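Local coordinates for chitinase (Chromobacterium violaceum, PDB 4TXG), which probably hydrolyses the glycosidic bonds of chitin, as a secreted family 18 glycoside hydrolase built on a TIM barrel, at residues A[149-157]-A[629-640]; A[518-528]-A[575-583]. All blocks are in the same frame, centred on the assembly; numbering follows the deposited sequence.

Both contacts belong to the catalytic part of the chain, their centres about 23 Å apart. Contact 1 lies where the TIM barrel closes, setting the start of its first strand against the helix after its last. Contact 2 lies in the insertion between the barrel strands 457-462 and 599-603, so it falls between the two segments of contact 1. Helix 582-594 joins them: contact 2 holds its start, where D581 is the N-cap, while D593 near its other end pairs with R153 and R154 of contact 1. The two also touch directly, L631 CD2 lying 3.4 Å from E582 O. The acidic family 18 signature, in neither contact, runs along strand 308-312 and just past it.

Contact 1: A[149-157]-A[629-640]; sequences ANGSRRRII and TSLLYNTFSQPP
R153 supplies most of the hydrogen bonds to the 629-640 segment. Its backbone N gives an almost straight bond (168°) to F636 O, 2.8 Å away at the end of the helix. The side chain leaves with CG opposite the backbone N (chi1 176°) and bends at chi3, bringing the guanidinium round to the chain beyond the helix. There NH1 and NH2 grip Q638 O end-on, NH1 at 2.8 Å from that oxygen, which lies in the guanidinium plane. P640 CG sits over one guanidinium face and F636 O against the opposite one. Further along, Y633 OH donates to N150 O at 2.7 Å.

The apolar contacts centre on F636. R154 lays CG over the ring face, a CH-pi contact 3.6 Å from the centroid, while its guanidinium, nearly perpendicular to the ring, is held by D593 and N596. I156 puts CG1 at the ring edge and presses CD1 to 3.6 Å from Y633 CA.

Strand 155-157 runs nearly antiparallel to the helix (168°), axes 9.6 Å apart. Strand 599-603 pairs beside it and meets the same helix through V600 and F602, and helix 582-594 flanks them, its I592 touching R154 and F636.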
loop_
_atom_site.group_PDB
_atom_site.type_symbol
_atom_site.label_atom_id
_atom_site.label_comp_id
_atom_site.label_asym_id
_atom_site.label_seq_id
_atom_site.Cartn_x
_atom_site.Cartn_y
_atom_site.Cartn_z
ATOM N N ALA A 149 9.540 6.693 -16.443
ATOM C CA ALA A 149 9.897 8.059 -16.783
ATOM C C ALA A 149 11.264 8.468 -16.235
ATOM O O ALA A 149 11.766 7.889 -15.272
ATOM C CB ALA A 149 8.821 9.015 -16.264
ATOM N N ASN A 150 11.854 9.470 -16.882
ATOM C CA ASN A 150 13.017 10.177 -16.356
ATOM C C ASN A 150 14.236 9.283 -16.085
ATOM O O ASN A 150 15.108 9.623 -15.283
ATOM C CB ASN A 150 12.596 10.939 -15.089
ATOM C CG ASN A 150 11.624 12.076 -15.393
ATOM O OD1 ASN A 150 11.866 12.866 -16.299
ATOM N ND2 ASN A 150 10.512 12.145 -14.655
ATOM N N GLY A 151 14.317 8.160 -16.790
ATOM C CA GLY A 151 15.481 7.294 -16.689
ATOM C C GLY A 151 15.649 6.598 -15.351
ATOM O O GLY A 151 16.749 6.169 -15.012
ATOM N N SER A 152 14.564 6.474 -14.590
ATOM C CA SER A 152 14.656 5.865 -13.272
ATOM C C SER A 152 14.600 4.336 -13.327
ATOM O O SER A 152 13.880 3.758 -14.135
ATOM C CB SER A 152 13.538 6.383 -12.363
ATOM O OG SER A 152 13.708 5.858 -11.044
ATOM N N ARG A 153 15.388 3.700 -12.466
ATOM C CA ARG A 153 15.378 2.253 -12.258
ATOM C C ARG A 153 14.202 1.795 -11.386
ATOM O O ARG A 153 13.811 0.629 -11.411
ATOM C CB ARG A 153 16.710 1.840 -11.614
ATOM C CG ARG A 153 16.863 0.366 -11.218
ATOM C CD ARG A 153 18.302 0.065 -10.769
ATOM N NE ARG A 153 18.749 0.906 -9.653
ATOM C CZ ARG A 153 19.491 2.003 -9.777
ATOM N NH1 ARG A 153 19.884 2.412 -10.976
ATOM N NH2 ARG A 153 19.844 2.695 -8.698
ATOM N N ARG A 154 13.661 2.723 -10.601
ATOM C CA ARG A 154 12.602 2.416 -9.639
ATOM C C ARG A 154 11.410 3.329 -9.826
ATOM O O ARG A 154 11.576 4.488 -10.201
ATOM C CB ARG A 154 13.103 2.578 -8.198
ATOM C CG ARG A 154 14.363 1.806 -7.877
ATOM C CD ARG A 154 14.113 0.304 -7.744
ATOM N NE ARG A 154 15.398 -0.396 -7.714
ATOM C CZ ARG A 154 15.604 -1.608 -8.212
ATOM N NH1 ARG A 154 14.585 -2.298 -8.741
ATOM N NH2 ARG A 154 16.824 -2.124 -8.179
ATOM N N ARG A 155 10.213 2.839 -9.519
ATOM C CA ARG A 155 9.076 3.744 -9.459
ATOM C C ARG A 155 9.307 4.747 -8.336
ATOM O O ARG A 155 9.873 4.411 -7.299
ATOM C CB ARG A 155 7.773 2.992 -9.234
ATOM C CG ARG A 155 7.447 1.999 -10.330
ATOM C CD ARG A 155 6.009 1.518 -10.222
ATOM N NE ARG A 155 5.764 0.429 -11.159
ATOM C CZ ARG A 155 6.007 -0.843 -10.875
ATOM N NH1 ARG A 155 6.480 -1.164 -9.674
ATOM N NH2 ARG A 155 5.769 -1.789 -11.786
ATOM N N ILE A 156 8.886 5.981 -8.580
ATOM C CA ILE A 156 8.910 7.045 -7.595
ATOM C C ILE A 156 7.532 7.673 -7.679
ATOM O O ILE A 156 7.230 8.438 -8.600
ATOM C CB ILE A 156 10.026 8.075 -7.866
ATOM C CG1 ILE A 156 11.391 7.387 -7.843
ATOM C CG2 ILE A 156 9.967 9.217 -6.844
ATOM C CD1 ILE A 156 12.544 8.300 -8.282
ATOM N N ILE A 157 6.679 7.281 -6.745
ATOM C CA ILE A 157 5.254 7.576 -6.826
ATOM C C ILE A 157 4.853 8.574 -5.757
ATOM O O ILE A 157 4.929 8.278 -4.571
ATOM C CB ILE A 157 4.425 6.296 -6.653
ATOM C CG1 ILE A 157 4.854 5.246 -7.682
ATOM C CG2 ILE A 157 2.937 6.582 -6.758
ATOM C CD1 ILE A 157 4.796 3.822 -7.128
ATOM N N THR A 629 12.559 13.673 -2.361
ATOM C CA THR A 629 12.298 13.137 -3.690
ATOM C C THR A 629 13.548 13.240 -4.565
ATOM O O THR A 629 13.825 12.348 -5.366
ATOM C CB THR A 629 11.111 13.856 -4.339
ATOM O OG1 THR A 629 9.931 13.562 -3.577
ATOM C CG2 THR A 629 10.903 13.385 -5.767
ATOM N N SER A 630 14.319 14.313 -4.394
ATOM C CA SER A 630 15.551 14.474 -5.159
ATOM C C SER A 630 16.578 13.413 -4.778
ATOM O O SER A 630 17.318 12.907 -5.631
ATOM C CB SER A 630 16.144 15.872 -4.958
ATOM O OG SER A 630 15.310 16.859 -5.546
ATOM N N LEU A 631 16.628 13.085 -3.493
ATOM C CA LEU A 631 17.527 12.036 -3.024
ATOM C C LEU A 631 17.116 10.693 -3.611
ATOM O O LEU A 631 17.965 9.937 -4.084
ATOM C CB LEU A 631 17.539 11.966 -1.495
ATOM C CG LEU A 631 18.341 10.824 -0.858
ATOM C CD1 LEU A 631 19.806 10.868 -1.265
ATOM C CD2 LEU A 631 18.201 10.887 0.671
ATOM N N LEU A 632 15.819 10.397 -3.582
ATOM C CA LEU A 632 15.324 9.158 -4.185
ATOM C C LEU A 632 15.664 9.098 -5.682
ATOM O O LEU A 632 16.187 8.095 -6.181
ATOM C CB LEU A 632 13.810 9.027 -3.987
ATOM C CG LEU A 632 13.321 8.711 -2.579
ATOM C CD1 LEU A 632 11.806 8.856 -2.506
ATOM C CD2 LEU A 632 13.755 7.314 -2.163
ATOM N N TYR A 633 15.355 10.174 -6.395
ATOM C CA TYR A 633 15.601 10.213 -7.829
ATOM C C TYR A 633 17.086 10.113 -8.177
ATOM O O TYR A 633 17.469 9.395 -9.105
ATOM C CB TYR A 633 15.017 11.487 -8.453
ATOM C CG TYR A 633 15.335 11.557 -9.920
ATOM C CD1 TYR A 633 14.719 10.694 -10.818
ATOM C CD2 TYR A 633 16.293 12.440 -10.404
ATOM C CE1 TYR A 633 15.033 10.720 -12.159
ATOM C CE2 TYR A 633 16.616 12.473 -11.744
ATOM C CZ TYR A 633 15.980 11.615 -12.618
ATOM O OH TYR A 633 16.298 11.643 -13.957
ATOM N N ASN A 634 17.926 10.843 -7.451
ATOM C CA ASN A 634 19.361 10.814 -7.730
ATOM C C ASN A 634 19.950 9.430 -7.464
ATOM O O ASN A 634 20.870 8.991 -8.148
ATOM C CB ASN A 634 20.093 11.870 -6.897
ATOM C CG ASN A 634 19.841 13.283 -7.403
ATOM O OD1 ASN A 634 19.633 13.497 -8.602
ATOM N ND2 ASN A 634 19.856 14.254 -6.492
ATOM N N THR A 635 19.403 8.747 -6.469
ATOM C CA THR A 635 19.831 7.394 -6.149
ATOM C C THR A 635 19.380 6.403 -7.224
ATOM O O THR A 635 20.160 5.564 -7.667
ATOM C CB THR A 635 19.282 6.963 -4.785
ATOM O OG1 THR A 635 19.722 7.894 -3.785
ATOM C CG2 THR A 635 19.757 5.560 -4.426
ATOM N N PHE A 636 18.128 6.518 -7.661
ATOM C CA PHE A 636 17.543 5.510 -8.550
ATOM C C PHE A 636 17.746 5.759 -10.058
ATOM O O PHE A 636 17.380 4.907 -10.871
ATOM C CB PHE A 636 16.040 5.387 -8.261
ATOM C CG PHE A 636 15.718 4.879 -6.876
ATOM C CD1 PHE A 636 16.611 4.064 -6.186
ATOM C CD2 PHE A 636 14.496 5.195 -6.279
ATOM C CE1 PHE A 636 16.307 3.584 -4.919
ATOM C CE2 PHE A 636 14.180 4.727 -5.012
ATOM C CZ PHE A 636 15.091 3.912 -4.324
ATOM N N SER A 637 18.317 6.904 -10.441
ATOM C CA SER A 637 18.556 7.204 -11.860
ATOM C C SER A 637 20.040 7.105 -12.236
ATOM O O SER A 637 20.442 7.395 -13.379
ATOM C CB SER A 637 18.029 8.599 -12.213
ATOM O OG SER A 637 18.746 9.598 -11.502
ATOM N N GLN A 638 20.847 6.700 -11.260
ATOM C CA GLN A 638 22.276 6.463 -11.452
ATOM C C GLN A 638 22.586 5.026 -11.024
ATOM O O GLN A 638 21.778 4.414 -10.345
ATOM C CB GLN A 638 23.100 7.474 -10.646
ATOM C CG GLN A 638 22.904 8.929 -11.088
ATOM C CD GLN A 638 23.363 9.187 -12.525
ATOM O OE1 GLN A 638 24.223 8.483 -13.056
ATOM N NE2 GLN A 638 22.783 10.203 -13.157
ATOM N N PRO A 639 23.741 4.476 -11.437
ATOM C CA PRO A 639 24.034 3.087 -11.053
ATOM C C PRO A 639 23.957 2.851 -9.541
ATOM O O PRO A 639 24.285 3.754 -8.764
ATOM C CB PRO A 639 25.458 2.885 -11.563
ATOM C CG PRO A 639 25.534 3.786 -12.764
ATOM C CD PRO A 639 24.737 5.009 -12.383
ATOM N N PRO A 640 23.515 1.654 -9.134
ATOM C CA PRO A 640 23.404 1.287 -7.717
ATOM C C PRO A 640 24.745 1.423 -7.005
ATOM O O PRO A 640 25.762 1.098 -7.603
ATOM C CB PRO A 640 22.969 -0.180 -7.759
ATOM C CG PRO A 640 22.438 -0.402 -9.127
ATOM C CD PRO A 640 23.156 0.541 -10.028
#

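Contact 2: A[518-528]-A[575-583]; sequences GSNPMWHAKNL and VFLSTEDEQ
Helix 522-528, part of the insertion between the last two strands of the barrel, packs M522, A525 and L528 against L577 and T579 at the end of strand 575-578 and just beyond it. The apolar part is a row of close side chains. L528 CD1 meets L577 CD1 at 3.9 Å, the two leucines crossing at about a right angle, and the other methyl, L577 CD2, lies 3.9 Å from G518 O. A525 CB faces T579 CG2. M522 follows: the bend at chi2 brings the sulfur over the chain at T579 and E580, and the bend at chi3 turns the methyl CE toward E580 O. SD sits 3.7 Å from T579 CB and takes a long, weak but straight hydrogen bond from E580 N (3.5 Å, 170°). The M522 methyl CE presses to 3.2 Å from E580 O, a buried carbonyl oxygen with no hydrogen-bonding partner in the model.

Strand 575-578 lies between strands 466-468 and 565-570 in a four-stranded antiparallel sheet. This is the small alpha-plus-beta insertion found in many family 18 chitinases, and its chain returns to the barrel through helix 582-594. D581 is the N-cap of that helix, OD1 accepting from Q583 N at 3.2 Å.

The other carboxylate oxygen forms a salt bridge with K526, whose NZ approaches D581 OD2 at 3.1 Å from above the carboxylate plane, 38° out of it. Both charges have second partners: E529 for the lysine and R557 for the aspartate, which probably helps keep both groups ionised. Two waters extend the network to E582. One accepts from E582 N and donates to E582 OE1, with only a weak bond from K526; the other takes a shorter bond from K526 NZ, at 2.6 Å.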
loop_
_atom_site.group_PDB
_atom_site.type_symbol
_atom_site.label_atom_id
_atom_site.label_comp_id
_atom_site.label_asym_id
_atom_site.label_seq_id
_atom_site.Cartn_x
_atom_site.Cartn_y
_atom_site.Cartn_z
ATOM N N GLY A 518 0.363 15.229 16.642
ATOM C CA GLY A 518 1.747 15.472 16.257
ATOM C C GLY A 518 2.010 15.391 14.758
ATOM O O GLY A 518 3.060 14.895 14.341
ATOM N N SER A 519 1.056 15.867 13.953
ATOM C CA SER A 519 1.152 15.785 12.492
ATOM C C SER A 519 1.695 17.069 11.896
ATOM O O SER A 519 1.090 18.129 12.052
ATOM C CB SER A 519 -0.217 15.492 11.854
ATOM O OG SER A 519 -0.762 14.275 12.329
ATOM N N ASN A 520 2.818 16.958 11.190
ATOM C CA ASN A 520 3.506 18.102 10.595
ATOM C C ASN A 520 4.121 17.713 9.260
ATOM O O ASN A 520 4.510 16.566 9.088
ATOM C CB ASN A 520 4.637 18.610 11.500
ATOM C CG ASN A 520 4.186 18.895 12.918
ATOM O OD1 ASN A 520 3.626 19.955 13.198
ATOM N ND2 ASN A 520 4.450 17.957 13.823
ATOM N N PRO A 521 4.268 18.675 8.337
ATOM C CA PRO A 521 5.099 18.415 7.157
ATOM C C PRO A 521 6.557 18.319 7.584
ATOM O O PRO A 521 6.908 18.914 8.609
ATOM C CB PRO A 521 4.855 19.644 6.278
ATOM C CG PRO A 521 4.550 20.744 7.260
ATOM C CD PRO A 521 3.755 20.058 8.365
ATOM N N MET A 522 7.396 17.608 6.834
ATOM C CA MET A 522 8.780 17.459 7.274
ATOM C C MET A 522 9.553 18.788 7.263
ATOM O O MET A 522 10.523 18.939 8.019
ATOM C CB MET A 522 9.507 16.395 6.435
ATOM C CG MET A 522 9.408 14.975 7.043
ATOM S SD MET A 522 9.874 14.927 8.792
ATOM C CE MET A 522 11.538 15.574 8.706
ATOM N N TRP A 523 9.140 19.766 6.451
ATOM C CA TRP A 523 9.814 21.065 6.549
ATOM C C TRP A 523 9.605 21.686 7.926
ATOM O O TRP A 523 10.510 22.328 8.469
ATOM C CB TRP A 523 9.367 22.071 5.472
ATOM C CG TRP A 523 7.954 21.972 4.916
ATOM C CD1 TRP A 523 7.529 21.153 3.900
ATOM C CD2 TRP A 523 6.819 22.786 5.268
ATOM N NE1 TRP A 523 6.203 21.382 3.630
ATOM C CE2 TRP A 523 5.740 22.373 4.455
ATOM C CE3 TRP A 523 6.604 23.800 6.210
ATOM C CZ2 TRP A 523 4.463 22.941 4.552
ATOM C CZ3 TRP A 523 5.340 24.370 6.302
ATOM C CH2 TRP A 523 4.284 23.934 5.478
ATOM N N HIS A 524 8.426 21.493 8.510
ATOM C CA HIS A 524 8.202 22.069 9.824
ATOM C C HIS A 524 9.036 21.326 10.870
ATOM O O HIS A 524 9.619 21.955 11.748
ATOM C CB HIS A 524 6.716 22.059 10.204
ATOM C CG HIS A 524 6.448 22.717 11.526
ATOM N ND1 HIS A 524 6.796 24.019 11.785
ATOM C CD2 HIS A 524 5.898 22.232 12.667
ATOM C CE1 HIS A 524 6.459 24.324 13.032
ATOM N NE2 HIS A 524 5.924 23.253 13.587
ATOM N N ALA A 525 9.128 20.000 10.756
ATOM C CA ALA A 525 9.980 19.225 11.655
ATOM C C ALA A 525 11.452 19.640 11.539
ATOM O O ALA A 525 12.183 19.641 12.527
ATOM C CB ALA A 525 9.826 17.730 11.375
ATOM N N LYS A 526 11.883 19.989 10.330
ATOM C CA LYS A 526 13.254 20.454 10.130
ATOM C C LYS A 526 13.472 21.823 10.782
ATOM O O LYS A 526 14.548 22.090 11.325
ATOM C CB LYS A 526 13.597 20.487 8.632
ATOM C CG LYS A 526 13.870 19.088 8.053
ATOM C CD LYS A 526 15.224 18.593 8.554
ATOM C CE LYS A 526 15.326 17.079 8.653
ATOM N NZ LYS A 526 16.629 16.676 9.310
ATOM N N ASN A 527 12.464 22.691 10.735
ATOM C CA ASN A 527 12.556 23.964 11.451
ATOM C C ASN A 527 12.589 23.771 12.971
ATOM O O ASN A 527 13.359 24.434 13.664
ATOM C CB ASN A 527 11.405 24.893 11.060
ATOM C CG ASN A 527 11.626 25.538 9.698
ATOM O OD1 ASN A 527 12.768 25.760 9.286
ATOM N ND2 ASN A 527 10.536 25.846 8.997
ATOM N N LEU A 528 11.774 22.859 13.493
ATOM C CA LEU A 528 11.774 22.629 14.940
ATOM C C LEU A 528 13.149 22.165 15.405
ATOM O O LEU A 528 13.644 22.603 16.446
ATOM C CB LEU A 528 10.705 21.605 15.335
ATOM C CG LEU A 528 9.261 22.092 15.188
ATOM C CD1 LEU A 528 8.288 21.001 15.615
ATOM C CD2 LEU A 528 9.036 23.373 15.997
ATOM N N VAL A 575 8.015 15.486 24.463
ATOM C CA VAL A 575 7.390 15.324 23.148
ATOM C C VAL A 575 8.284 14.498 22.219
ATOM O O VAL A 575 9.473 14.770 22.079
ATOM C CB VAL A 575 7.080 16.693 22.486
ATOM C CG1 VAL A 575 6.797 16.531 20.969
ATOM C CG2 VAL A 575 5.912 17.367 23.180
ATOM N N PHE A 576 7.691 13.468 21.621
ATOM C CA PHE A 576 8.339 12.588 20.649
ATOM C C PHE A 576 7.670 12.806 19.301
ATOM O O PHE A 576 6.465 12.577 19.175
ATOM C CB PHE A 576 8.200 11.119 21.097
ATOM C CG PHE A 576 8.794 10.096 20.146
ATOM C CD1 PHE A 576 8.135 9.720 18.979
ATOM C CD2 PHE A 576 9.977 9.445 20.474
ATOM C CE1 PHE A 576 8.678 8.753 18.133
ATOM C CE2 PHE A 576 10.511 8.468 19.634
ATOM C CZ PHE A 576 9.868 8.134 18.469
ATOM N N LEU A 577 8.429 13.242 18.298
ATOM C CA LEU A 577 7.887 13.386 16.948
ATOM C C LEU A 577 8.618 12.446 16.014
ATOM O O LEU A 577 9.822 12.581 15.829
ATOM C CB LEU A 577 8.018 14.831 16.442
ATOM C CG LEU A 577 7.246 15.896 17.221
ATOM C CD1 LEU A 577 7.594 17.282 16.709
ATOM C CD2 LEU A 577 5.756 15.647 17.099
ATOM N N SER A 578 7.905 11.480 15.439
ATOM C CA SER A 578 8.536 10.581 14.481
ATOM C C SER A 578 8.736 11.284 13.147
ATOM O O SER A 578 7.789 11.824 12.581
ATOM C CB SER A 578 7.693 9.316 14.280
ATOM O OG SER A 578 8.230 8.548 13.223
ATOM N N THR A 579 9.963 11.270 12.643
ATOM C CA THR A 579 10.267 11.982 11.410
ATOM C C THR A 579 10.784 11.047 10.317
ATOM O O THR A 579 10.927 9.839 10.516
ATOM C CB THR A 579 11.301 13.108 11.656
ATOM O OG1 THR A 579 12.502 12.549 12.203
ATOM C CG2 THR A 579 10.742 14.145 12.637
ATOM N N GLU A 580 11.037 11.620 9.149
ATOM C CA GLU A 580 11.614 10.897 8.024
ATOM C C GLU A 580 12.494 11.912 7.318
ATOM O O GLU A 580 12.016 12.984 6.940
ATOM C CB GLU A 580 10.517 10.350 7.098
ATOM C CG GLU A 580 11.010 9.462 5.956
ATOM C CD GLU A 580 11.250 8.020 6.389
ATOM O OE1 GLU A 580 12.068 7.784 7.300
ATOM O OE2 GLU A 580 10.611 7.115 5.823
ATOM N N ASP A 581 13.783 11.628 7.167
ATOM C CA ASP A 581 14.639 12.621 6.513
ATOM C C ASP A 581 15.727 11.955 5.682
ATOM O O ASP A 581 15.603 10.781 5.332
ATOM C CB ASP A 581 15.222 13.628 7.534
ATOM C CG ASP A 581 16.134 12.999 8.589
ATOM O OD1 ASP A 581 16.717 11.911 8.374
ATOM O OD2 ASP A 581 16.297 13.644 9.658
ATOM N N GLU A 582 16.774 12.697 5.334
ATOM C CA GLU A 582 17.702 12.184 4.330
ATOM C C GLU A 582 18.425 10.922 4.789
ATOM O O GLU A 582 18.768 10.064 3.972
ATOM C CB GLU A 582 18.711 13.262 3.940
ATOM C CG GLU A 582 18.049 14.425 3.212
ATOM C CD GLU A 582 18.761 15.750 3.426
ATOM O OE1 GLU A 582 18.353 16.520 4.336
ATOM O OE2 GLU A 582 19.715 16.031 2.670
ATOM N N GLN A 583 18.648 10.790 6.092
ATOM C CA GLN A 583 19.380 9.621 6.572
ATOM C C GLN A 583 18.530 8.359 6.430
ATOM O O GLN A 583 19.028 7.319 5.981
ATOM C CB GLN A 583 19.830 9.801 8.028
ATOM C CG GLN A 583 20.784 8.686 8.497
ATOM C CD GLN A 583 21.358 8.948 9.879
ATOM O OE1 GLN A 583 21.002 9.931 10.529
ATOM N NE2 GLN A 583 22.255 8.071 10.331
HETATM O O HOH W 1 18.073 15.047 6.792
HETATM O O HOH W 2 18.271 17.588 7.530
#